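PDB 5B55: cysteine synthase from Fusobacterium nucleatum subsp. nucleatum strain ATCC 25586, which is a pyridoxal 5'-phosphate enzyme that produces hydrogen sulfide, probably by releasing it from L-cysteine, and may also synthesise cysteine. Local coordinates for residues P72-T77 / P144-P149; L212-S217 / E232-E237; G257-M262 / V273-G278. The protein carries 1 engineered substitution. All coordinates share one frame; numbering follows the deposited sequence.

The three contacts follow one another along the chain, and each brings a residue to the alpha-aminoacrylate adduct 0JO. In contact 1, T77 binds the carboxylate end; in contact 2, G233 and I234 lie against one face of the pyridine ring; in contact 3, S276 meets the pyridine nitrogen. Contacts 2 and 3 are neighbours, with centres about 12 Å apart, and they touch where E232 O packs on S276 CB at 4.0 Å. Contact 1 stands apart, its centre about 25 Å from that of contact 2 and about 31 Å from that of contact 3, on the opposite side of the chain's centre from contact 3.

Contact 1. Residues P72-T77 / P144-P149; sequences PIVEAT and PDTYLP. With 0JO (2-{[(E)-{3-hydroxy-2-methyl-5-[(phosphonooxy)methyl]pyridin-4-yl}methylidene]amino}prop-2-enoic acid), chain D.
P72-E75 and D145-P149 run in roughly the same direction, 31° apart, and are joined by a single parallel bridge between I73 and Y147: Y147 N donates to P72 O (2.7 Å) and Y147 O accepts from V74 N (3.0 Å), both bonds nearly straight. On one side of this bridge the methyl groups V74 CG2 and T146 CG2 meet at 3.5 Å, while T146 OG1 turns to N143. On the other, I73 CG2, anti to its backbone N, meets P149 CG at 3.8 Å, the side chains crossing at about a right angle; I73 CG1 lies at the edge of the Y147 ring. Further along, E75 bends at chi2 (53°) and runs past P149 in the opposite direction. Its carboxylate is gripped at both oxygens, OE1 by A76 N through the anti lone pair and OE2 by Q151 N. Beyond the strand, T77 OG1 donates to 0JO O at 2.6 Å and accepts from G79 N and G82 N, which fixes its direction. T146-L148 thus extends the parallel sheet by one bridge beyond strand 73-76, whose end runs through T77 into the start of helix 80-91, the asparagine loop that binds the substrate carboxylate in fold-type II enzymes of the cysteine synthase family.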
loop_
_atom_site.group_PDB
_atom_site.type_symbol
_atom_site.label_atom_id
_atom_site.label_comp_id
_atom_site.label_asym_id
_atom_site.label_seq_id
_atom_site.Cartn_x
_atom_site.Cartn_y
_atom_site.Cartn_z
ATOM N N PRO A 72 12.280 -19.528 -14.781
ATOM C CA PRO A 72 11.740 -19.352 -13.418
ATOM C C PRO A 72 12.659 -18.495 -12.521
ATOM O O PRO A 72 13.904 -18.545 -12.615
ATOM C CB PRO A 72 11.622 -20.782 -12.875
ATOM C CG PRO A 72 12.547 -21.581 -13.688
ATOM C CD PRO A 72 12.603 -20.950 -15.065
ATOM N N ILE A 73 12.031 -17.663 -11.742
ATOM C CA ILE A 73 12.710 -16.869 -10.705
ATOM C C ILE A 73 12.411 -17.567 -9.376
ATOM O O ILE A 73 11.223 -17.811 -9.034
ATOM C CB ILE A 73 12.162 -15.445 -10.643
ATOM C CG1 ILE A 73 12.582 -14.702 -11.886
ATOM C CG2 ILE A 73 12.743 -14.711 -9.405
ATOM C CD1 ILE A 73 11.664 -13.539 -12.197
ATOM N N VAL A 74 13.460 -17.955 -8.681
ATOM C CA VAL A 74 13.349 -18.751 -7.474
ATOM C C VAL A 74 14.134 -18.086 -6.305
ATOM O O VAL A 74 15.310 -17.787 -6.425
ATOM C CB VAL A 74 13.869 -20.197 -7.724
ATOM C CG1 VAL A 74 13.710 -21.059 -6.494
ATOM C CG2 VAL A 74 13.110 -20.874 -8.905
ATOM N N GLU A 75 13.462 -17.936 -5.173
ATOM C CA GLU A 75 13.993 -17.129 -4.092
ATOM C C GLU A 75 13.518 -17.634 -2.750
ATOM O O GLU A 75 12.452 -18.249 -2.626
ATOM C CB GLU A 75 13.676 -15.611 -4.313
ATOM C CG GLU A 75 14.341 -14.616 -3.353
ATOM C CD GLU A 75 15.834 -14.742 -3.223
ATOM O OE1 GLU A 75 16.365 -15.776 -2.720
ATOM O OE2 GLU A 75 16.556 -13.772 -3.538
ATOM N N ALA A 76 14.336 -17.380 -1.730
ATOM C CA ALA A 76 13.930 -17.667 -0.370
ATOM C C ALA A 76 13.726 -16.336 0.352
ATOM O O ALA A 76 14.481 -15.381 0.116
ATOM C CB ALA A 76 14.981 -18.512 0.309
ATOM N N THR A 77 12.677 -16.258 1.168
ATOM C CA THR A 77 12.227 -14.966 1.650
ATOM C C THR A 77 11.637 -15.065 3.044
ATOM O O THR A 77 11.230 -16.139 3.471
ATOM C CB THR A 77 11.163 -14.410 0.680
ATOM O OG1 THR A 77 10.886 -13.041 0.999
ATOM C CG2 THR A 77 9.866 -15.195 0.793
ATOM N N PRO A 144 18.076 -26.056 -15.028
ATOM C CA PRO A 144 19.226 -25.202 -15.335
ATOM C C PRO A 144 18.999 -23.784 -15.851
ATOM O O PRO A 144 19.901 -22.983 -15.754
ATOM C CB PRO A 144 19.993 -25.989 -16.401
ATOM C CG PRO A 144 18.966 -26.884 -17.025
ATOM C CD PRO A 144 18.037 -27.246 -15.903
ATOM N N ASP A 145 17.858 -23.431 -16.380
ATOM C CA ASP A 145 17.714 -21.973 -16.663
ATOM C C ASP A 145 17.073 -21.146 -15.533
ATOM O O ASP A 145 16.635 -20.041 -15.782
ATOM C CB ASP A 145 17.007 -21.824 -18.011
ATOM C CG ASP A 145 17.918 -22.270 -19.167
ATOM O OD1 ASP A 145 19.157 -21.994 -19.130
ATOM O OD2 ASP A 145 17.387 -22.902 -20.100
ATOM N N THR A 146 17.073 -21.670 -14.293
ATOM C CA THR A 146 16.550 -20.958 -13.128
ATOM C C THR A 146 17.321 -19.702 -12.861
ATOM O O THR A 146 18.505 -19.743 -12.866
ATOM C CB THR A 146 16.644 -21.847 -11.865
ATOM O OG1 THR A 146 15.728 -22.915 -11.995
ATOM C CG2 THR A 146 16.223 -21.083 -10.591
ATOM N N TYR A 147 16.637 -18.586 -12.679
ATOM C CA TYR A 147 17.293 -17.330 -12.224
ATOM C C TYR A 147 17.172 -17.227 -10.682
ATOM O O TYR A 147 16.069 -17.328 -10.127
ATOM C CB TYR A 147 16.736 -16.062 -12.882
ATOM C CG TYR A 147 17.495 -14.846 -12.385
ATOM C CD1 TYR A 147 18.822 -14.658 -12.739
ATOM C CD2 TYR A 147 16.921 -13.977 -11.430
ATOM C CE1 TYR A 147 19.554 -13.622 -12.187
ATOM C CE2 TYR A 147 17.635 -12.923 -10.886
ATOM C CZ TYR A 147 18.934 -12.746 -11.263
ATOM O OH TYR A 147 19.609 -11.694 -10.756
ATOM N N LEU A 148 18.317 -17.111 -10.000
ATOM C CA LEU A 148 18.367 -17.004 -8.534
ATOM C C LEU A 148 18.739 -15.584 -8.192
ATOM O O LEU A 148 19.909 -15.199 -8.307
ATOM C CB LEU A 148 19.405 -17.960 -7.894
ATOM C CG LEU A 148 19.115 -19.479 -7.962
ATOM C CD1 LEU A 148 20.324 -20.240 -7.414
ATOM C CD2 LEU A 148 17.836 -19.855 -7.234
ATOM N N PRO A 149 17.754 -14.777 -7.763
ATOM C CA PRO A 149 18.174 -13.425 -7.327
ATOM C C PRO A 149 19.167 -13.403 -6.148
ATOM O O PRO A 149 19.911 -12.435 -6.012
ATOM C CB PRO A 149 16.846 -12.758 -6.892
ATOM C CG PRO A 149 15.756 -13.617 -7.419
ATOM C CD PRO A 149 16.328 -15.000 -7.599
HETATM O O 0JO D . 12.837 -11.762 2.218
HETATM C C 0JO D . 12.719 -10.632 2.610
HETATM O OXT 0JO D . 11.710 -9.964 2.432
HETATM C CA 0JO D . 13.775 -10.014 3.516
HETATM C CB 0JO D . 14.876 -10.719 3.983
HETATM N N 0JO D . 13.227 -8.804 4.153
HETATM C C4A 0JO D . 13.775 -7.755 4.599
HETATM C C4 0JO D . 12.947 -6.795 5.461
HETATM C C3 0JO D . 11.556 -6.643 5.535
HETATM O O3 0JO D . 10.705 -7.400 4.752
HETATM C C2 0JO D . 11.037 -5.718 6.471
HETATM C C2A 0JO D . 9.549 -5.540 6.664
HETATM N N1 0JO D . 11.844 -4.965 7.224
HETATM C C6 0JO D . 13.156 -5.068 7.133
HETATM C C5 0JO D . 13.737 -5.978 6.250
HETATM C C5A 0JO D . 15.252 -6.073 6.202
HETATM O OP4 0JO D . 15.699 -5.412 5.080
HETATM P P 0JO D . 17.071 -5.847 4.315
HETATM O OP3 0JO D . 18.012 -6.012 5.382
HETATM O OP1 0JO D . 17.407 -4.901 3.351
HETATM O OP2 0JO D . 16.763 -7.202 3.773
#

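Contact 2. Residues L212-S217 / E232-E237; sequences LEPLNS and EGISNE. Engineered in segment 232-237: N236 (natural residue Asp). With 0JO (2-{[(E)-{3-hydroxy-2-methyl-5-[(phosphonooxy)methyl]pyridin-4-yl}methylidene]amino}prop-2-enoic acid), chain D.
I234 sits between two rings, the pyrrolidine of P214 and the pyridine of 0JO. Its CD1 stands off one face of the proline ring, 3.9 Å from P214 CD, whereas S235 CB meets the same corner of that ring at the edge, tight at 3.3 Å. On the ligand side, I234 CG2 stands above the pyridine plane just beyond the C5-C6 edge, 3.5 Å from 0JO C6, while G233 covers the same face nearer C3, with G233 O lying 3.2 Å from 0JO C4A on the imine side. This is the cofactor cleft of a fold-type II pyridoxal-phosphate enzyme, where the end of strand 210-214 of the parallel sheet backs a loop that lines the pocket. I234 can serve both sides because CG1 is placed between its backbone N and carbonyl carbon (chi1 70°): one branch reaches the ligand, and the other carries CD1 to P214 and to L212 CD2, 3.7 Å away. G233 takes a positive phi (102°), a backbone shape that favours glycine, and its bare CA lets the chain lie close over the pyridine near C3. At N236, an engineered residue that is Asp in the natural protein, ND2 comes to 3.5 Å from 0JO CB, the methylene carbon of the aminoacrylate. Away from the ligand, the type I turn P214-S217 brings S217 up to S235, whose OG, anti to its backbone N, points to the turn. S217 OG accepts from A227 N. Between the two segments sits one water, bound to both serine hydroxyls and accepting from E237 N at 2.9 Å.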
loop_
_atom_site.group_PDB
_atom_site.type_symbol
_atom_site.label_atom_id
_atom_site.label_comp_id
_atom_site.label_asym_id
_atom_site.label_seq_id
_atom_site.Cartn_x
_atom_site.Cartn_y
_atom_site.Cartn_z
ATOM N N LEU A 212 20.724 -2.890 12.420
ATOM C CA LEU A 212 19.905 -3.171 13.580
ATOM C C LEU A 212 19.468 -4.632 13.650
ATOM O O LEU A 212 19.213 -5.266 12.613
ATOM C CB LEU A 212 18.718 -2.230 13.582
ATOM C CG LEU A 212 17.606 -2.362 14.631
ATOM C CD1 LEU A 212 16.893 -0.998 14.795
ATOM C CD2 LEU A 212 16.560 -3.402 14.337
ATOM N N GLU A 213 19.284 -5.121 14.881
ATOM C CA GLU A 213 18.959 -6.478 15.140
ATOM C C GLU A 213 17.961 -6.534 16.269
ATOM O O GLU A 213 17.860 -5.570 17.028
ATOM C CB GLU A 213 20.168 -7.261 15.641
ATOM C CG GLU A 213 20.642 -6.882 17.041
ATOM C CD GLU A 213 21.964 -7.555 17.480
ATOM O OE1 GLU A 213 22.470 -8.446 16.778
ATOM O OE2 GLU A 213 22.529 -7.157 18.538
ATOM N N PRO A 214 17.293 -7.681 16.439
ATOM C CA PRO A 214 16.465 -7.808 17.639
ATOM C C PRO A 214 17.320 -8.144 18.865
ATOM O O PRO A 214 18.251 -8.980 18.784
ATOM C CB PRO A 214 15.500 -8.947 17.311
ATOM C CG PRO A 214 15.743 -9.310 15.845
ATOM C CD PRO A 214 17.123 -8.811 15.528
ATOM N N LEU A 215 17.036 -7.457 19.973
ATOM C CA LEU A 215 17.682 -7.741 21.260
ATOM C C LEU A 215 17.466 -9.207 21.613
ATOM O O LEU A 215 18.372 -9.808 22.135
ATOM C CB LEU A 215 17.161 -6.834 22.382
ATOM C CG LEU A 215 17.883 -6.918 23.753
ATOM C CD1 LEU A 215 19.326 -6.426 23.642
ATOM C CD2 LEU A 215 17.178 -6.089 24.826
ATOM N N ASN A 216 16.268 -9.729 21.321
ATOM C CA ASN A 216 15.851 -11.116 21.573
ATOM C C ASN A 216 16.604 -12.157 20.696
ATOM O O ASN A 216 16.629 -13.323 21.039
ATOM C CB ASN A 216 14.352 -11.330 21.273
ATOM C CG ASN A 216 13.496 -10.093 21.557
ATOM O OD1 ASN A 216 13.623 -9.081 20.875
ATOM N ND2 ASN A 216 12.624 -10.171 22.585
ATOM N N SER A 217 17.169 -11.737 19.566
ATOM C CA SER A 217 17.938 -12.606 18.675
ATOM C C SER A 217 19.131 -11.901 18.140
ATOM O O SER A 217 19.198 -11.596 16.923
ATOM C CB SER A 217 17.075 -13.180 17.566
ATOM O OG SER A 217 17.870 -13.933 16.651
ATOM N N GLU A 232 9.406 -9.181 12.110
ATOM C CA GLU A 232 9.387 -9.966 10.862
ATOM C C GLU A 232 10.118 -9.258 9.789
ATOM O O GLU A 232 9.929 -8.034 9.570
ATOM C CB GLU A 232 7.970 -10.193 10.372
ATOM C CG GLU A 232 7.091 -10.948 11.344
ATOM C CD GLU A 232 5.889 -11.636 10.690
ATOM O OE1 GLU A 232 5.919 -12.036 9.510
ATOM O OE2 GLU A 232 4.890 -11.767 11.413
ATOM N N GLY A 233 10.944 -10.012 9.095
ATOM C CA GLY A 233 11.798 -9.500 8.037
ATOM C C GLY A 233 13.240 -9.302 8.394
ATOM O O GLY A 233 14.088 -9.145 7.506
ATOM N N ILE A 234 13.563 -9.163 9.680
ATOM C CA ILE A 234 14.969 -9.010 9.980
ATOM C C ILE A 234 15.446 -10.270 10.739
ATOM O O ILE A 234 14.631 -10.997 11.309
ATOM C CB ILE A 234 15.296 -7.686 10.689
ATOM C CG1 ILE A 234 14.737 -7.689 12.111
ATOM C CG2 ILE A 234 14.711 -6.522 9.901
ATOM C CD1 ILE A 234 15.254 -6.536 12.945
ATOM N N SER A 235 16.756 -10.417 10.800
ATOM C CA SER A 235 17.440 -11.393 11.658
ATOM C C SER A 235 16.940 -12.769 11.321
ATOM O O SER A 235 16.158 -13.356 12.072
ATOM C CB SER A 235 17.242 -11.048 13.106
ATOM O OG SER A 235 18.141 -11.758 13.933
ATOM N N ASN A 236 17.302 -13.208 10.107
ATOM C CA ASN A 236 16.732 -14.433 9.517
ATOM C C ASN A 236 17.615 -15.663 9.851
ATOM O O ASN A 236 17.928 -16.456 8.956
ATOM C CB ASN A 236 16.627 -14.283 7.988
ATOM C CG ASN A 236 15.790 -13.090 7.572
ATOM O OD1 ASN A 236 14.682 -12.901 8.073
ATOM N ND2 ASN A 236 16.349 -12.238 6.746
ATOM N N GLU A 237 18.073 -15.779 11.123
ATOM C CA GLU A 237 18.824 -16.973 11.614
ATOM C C GLU A 237 20.250 -17.153 11.162
ATOM O O GLU A 237 20.818 -18.191 11.381
ATOM C CB GLU A 237 18.072 -18.255 11.336
ATOM C CG GLU A 237 16.631 -18.225 11.871
ATOM C CD GLU A 237 15.949 -19.559 11.624
ATOM O OE1 GLU A 237 16.012 -20.127 10.475
ATOM O OE2 GLU A 237 15.361 -20.055 12.578
HETATM O O 0JO D . 12.837 -11.762 2.218
HETATM C C 0JO D . 12.719 -10.632 2.610
HETATM O OXT 0JO D . 11.710 -9.964 2.432
HETATM C CA 0JO D . 13.775 -10.014 3.516
HETATM C CB 0JO D . 14.876 -10.719 3.983
HETATM N N 0JO D . 13.227 -8.804 4.153
HETATM C C4A 0JO D . 13.775 -7.755 4.599
HETATM C C4 0JO D . 12.947 -6.795 5.461
HETATM C C3 0JO D . 11.556 -6.643 5.535
HETATM O O3 0JO D . 10.705 -7.400 4.752
HETATM C C2 0JO D . 11.037 -5.718 6.471
HETATM C C2A 0JO D . 9.549 -5.540 6.664
HETATM N N1 0JO D . 11.844 -4.965 7.224
HETATM C C6 0JO D . 13.156 -5.068 7.133
HETATM C C5 0JO D . 13.737 -5.978 6.250
HETATM C C5A 0JO D . 15.252 -6.073 6.202
HETATM O OP4 0JO D . 15.699 -5.412 5.080
HETATM P P 0JO D . 17.071 -5.847 4.315
HETATM O OP3 0JO D . 18.012 -6.012 5.382
HETATM O OP1 0JO D . 17.407 -4.901 3.351
HETATM O OP2 0JO D . 16.763 -7.202 3.773
HETATM O O HOH W 1 18.491 -14.543 13.760
#

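Contact 3. Residues G257-M262 / V273-G278; sequences GDAIVM and VGISSG. With 0JO (2-{[(E)-{3-hydroxy-2-methyl-5-[(phosphonooxy)methyl]pyridin-4-yl}methylidene]amino}prop-2-enoic acid), chain D.
A backbone C-H is the closest link between these helices: G278 CA lies 3.5 Å from A259 O, with an angle of 155° at the hydrogen. G278 has no side chain on the side facing A259, which lets the backbones come together, the CA atoms of A259 and G278 being 4.5 Å apart. Beside this close approach, A259, I260 and I275 pack together. I275 CG2, anti to its backbone N, lies 4.0 Å from I260 CG1 and also touches A259 CB, and I260 and I275 run side by side, pointing the same way. At the other end M262 CB packs on G278 O at 3.7 Å; the chain of M262 then bends at chi2 and chi3, and its side chain also touches F281 and I282 of helix 275-288. G274 occupies the N-cap position of that helix. S276, in its first turn, points away from helix 256-263, and with chi1 at 72° its OG comes to 2.6 Å from 0JO N1. Helix 256-263 thus backs the start of the helix whose serine faces the pyridine nitrogen, an arrangement characteristic of the cofactor site in fold-type II pyridoxal-phosphate enzymes of the cysteine synthase family.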
loop_
_atom_site.group_PDB
_atom_site.type_symbol
_atom_site.label_atom_id
_atom_site.label_comp_id
_atom_site.label_asym_id
_atom_site.label_seq_id
_atom_site.Cartn_x
_atom_site.Cartn_y
_atom_site.Cartn_z
ATOM N N GLY A 257 9.226 -6.355 21.587
ATOM C CA GLY A 257 8.091 -5.662 22.216
ATOM C C GLY A 257 8.127 -4.137 22.098
ATOM O O GLY A 257 7.112 -3.529 21.964
ATOM N N ASP A 258 9.304 -3.564 22.247
ATOM C CA ASP A 258 9.590 -2.168 22.092
ATOM C C ASP A 258 9.323 -1.692 20.612
ATOM O O ASP A 258 8.702 -0.634 20.395
ATOM C CB ASP A 258 11.068 -1.903 22.456
ATOM C CG ASP A 258 11.342 -0.485 22.957
ATOM O OD1 ASP A 258 10.402 0.345 23.132
ATOM O OD2 ASP A 258 12.550 -0.148 23.058
ATOM N N ALA A 259 9.753 -2.519 19.648
ATOM C CA ALA A 259 9.437 -2.349 18.263
ATOM C C ALA A 259 7.925 -2.363 18.050
ATOM O O ALA A 259 7.405 -1.469 17.415
ATOM C CB ALA A 259 10.112 -3.416 17.408
ATOM N N ILE A 260 7.223 -3.350 18.601
ATOM C CA ILE A 260 5.779 -3.405 18.487
ATOM C C ILE A 260 5.042 -2.173 19.023
ATOM O O ILE A 260 4.106 -1.643 18.362
ATOM C CB ILE A 260 5.212 -4.706 19.103
ATOM C CG1 ILE A 260 5.483 -5.872 18.162
ATOM C CG2 ILE A 260 3.722 -4.614 19.319
ATOM C CD1 ILE A 260 5.312 -7.254 18.764
ATOM N N VAL A 261 5.447 -1.736 20.203
ATOM C CA VAL A 261 4.815 -0.609 20.811
ATOM C C VAL A 261 5.071 0.626 19.938
ATOM O O VAL A 261 4.170 1.406 19.698
ATOM C CB VAL A 261 5.285 -0.384 22.281
ATOM C CG1 VAL A 261 4.752 0.923 22.804
ATOM C CG2 VAL A 261 4.797 -1.528 23.157
ATOM N N MET A 262 6.306 0.808 19.504
ATOM C CA MET A 262 6.604 1.904 18.642
ATOM C C MET A 262 5.768 1.895 17.350
ATOM O O MET A 262 5.220 2.947 16.970
ATOM C CB MET A 262 8.105 2.018 18.365
ATOM C CG MET A 262 8.478 3.393 17.806
ATOM S SD MET A 262 8.179 4.780 18.936
ATOM C CE MET A 262 7.277 5.944 17.885
ATOM N N VAL A 273 2.391 1.071 9.926
ATOM C CA VAL A 273 3.669 0.492 9.523
ATOM C C VAL A 273 3.865 -0.892 10.101
ATOM O O VAL A 273 3.157 -1.300 11.027
ATOM C CB VAL A 273 4.806 1.395 9.938
ATOM C CG1 VAL A 273 4.710 2.752 9.228
ATOM C CG2 VAL A 273 4.914 1.581 11.468
ATOM N N GLY A 274 4.764 -1.656 9.484
ATOM C CA GLY A 274 5.080 -2.972 9.987
ATOM C C GLY A 274 5.933 -2.914 11.230
ATOM O O GLY A 274 6.369 -1.845 11.665
ATOM N N ILE A 275 6.252 -4.088 11.734
ATOM C CA ILE A 275 6.976 -4.205 13.011
ATOM C C ILE A 275 8.421 -3.741 12.903
ATOM O O ILE A 275 8.932 -3.040 13.776
ATOM C CB ILE A 275 6.892 -5.627 13.624
ATOM C CG1 ILE A 275 5.458 -5.970 14.032
ATOM C CG2 ILE A 275 7.761 -5.682 14.875
ATOM C CD1 ILE A 275 5.190 -7.473 14.265
ATOM N N SER A 276 9.084 -4.084 11.811
ATOM C CA SER A 276 10.430 -3.596 11.602
ATOM C C SER A 276 10.535 -2.069 11.454
ATOM O O SER A 276 11.606 -1.527 11.678
ATOM C CB SER A 276 11.062 -4.267 10.403
ATOM O OG SER A 276 10.511 -3.836 9.178
ATOM N N SER A 277 9.444 -1.397 11.083
ATOM C CA SER A 277 9.404 0.072 11.028
ATOM C C SER A 277 9.480 0.656 12.458
ATOM O O SER A 277 10.209 1.601 12.711
ATOM C CB SER A 277 8.141 0.550 10.336
ATOM O OG SER A 277 8.119 0.139 8.975
ATOM N N GLY A 278 8.741 0.045 13.371
ATOM C CA GLY A 278 8.822 0.406 14.789
ATOM C C GLY A 278 10.232 0.234 15.295
ATOM O O GLY A 278 10.767 1.114 15.970
HETATM O O 0JO D . 12.837 -11.762 2.218
HETATM C C 0JO D . 12.719 -10.632 2.610
HETATM O OXT 0JO D . 11.710 -9.964 2.432
HETATM C CA 0JO D . 13.775 -10.014 3.516
HETATM C CB 0JO D . 14.876 -10.719 3.983
HETATM N N 0JO D . 13.227 -8.804 4.153
HETATM C C4A 0JO D . 13.775 -7.755 4.599
HETATM C C4 0JO D . 12.947 -6.795 5.461
HETATM C C3 0JO D . 11.556 -6.643 5.535
HETATM O O3 0JO D . 10.705 -7.400 4.752
HETATM C C2 0JO D . 11.037 -5.718 6.471
HETATM C C2A 0JO D . 9.549 -5.540 6.664
HETATM N N1 0JO D . 11.844 -4.965 7.224
HETATM C C6 0JO D . 13.156 -5.068 7.133
HETATM C C5 0JO D . 13.737 -5.978 6.250
HETATM C C5A 0JO D . 15.252 -6.073 6.202
HETATM O OP4 0JO D . 15.699 -5.412 5.080
HETATM P P 0JO D . 17.071 -5.847 4.315
HETATM O OP3 0JO D . 18.012 -6.012 5.382
HETATM O OP1 0JO D . 17.407 -4.901 3.351
HETATM O OP2 0JO D . 16.763 -7.202 3.773
#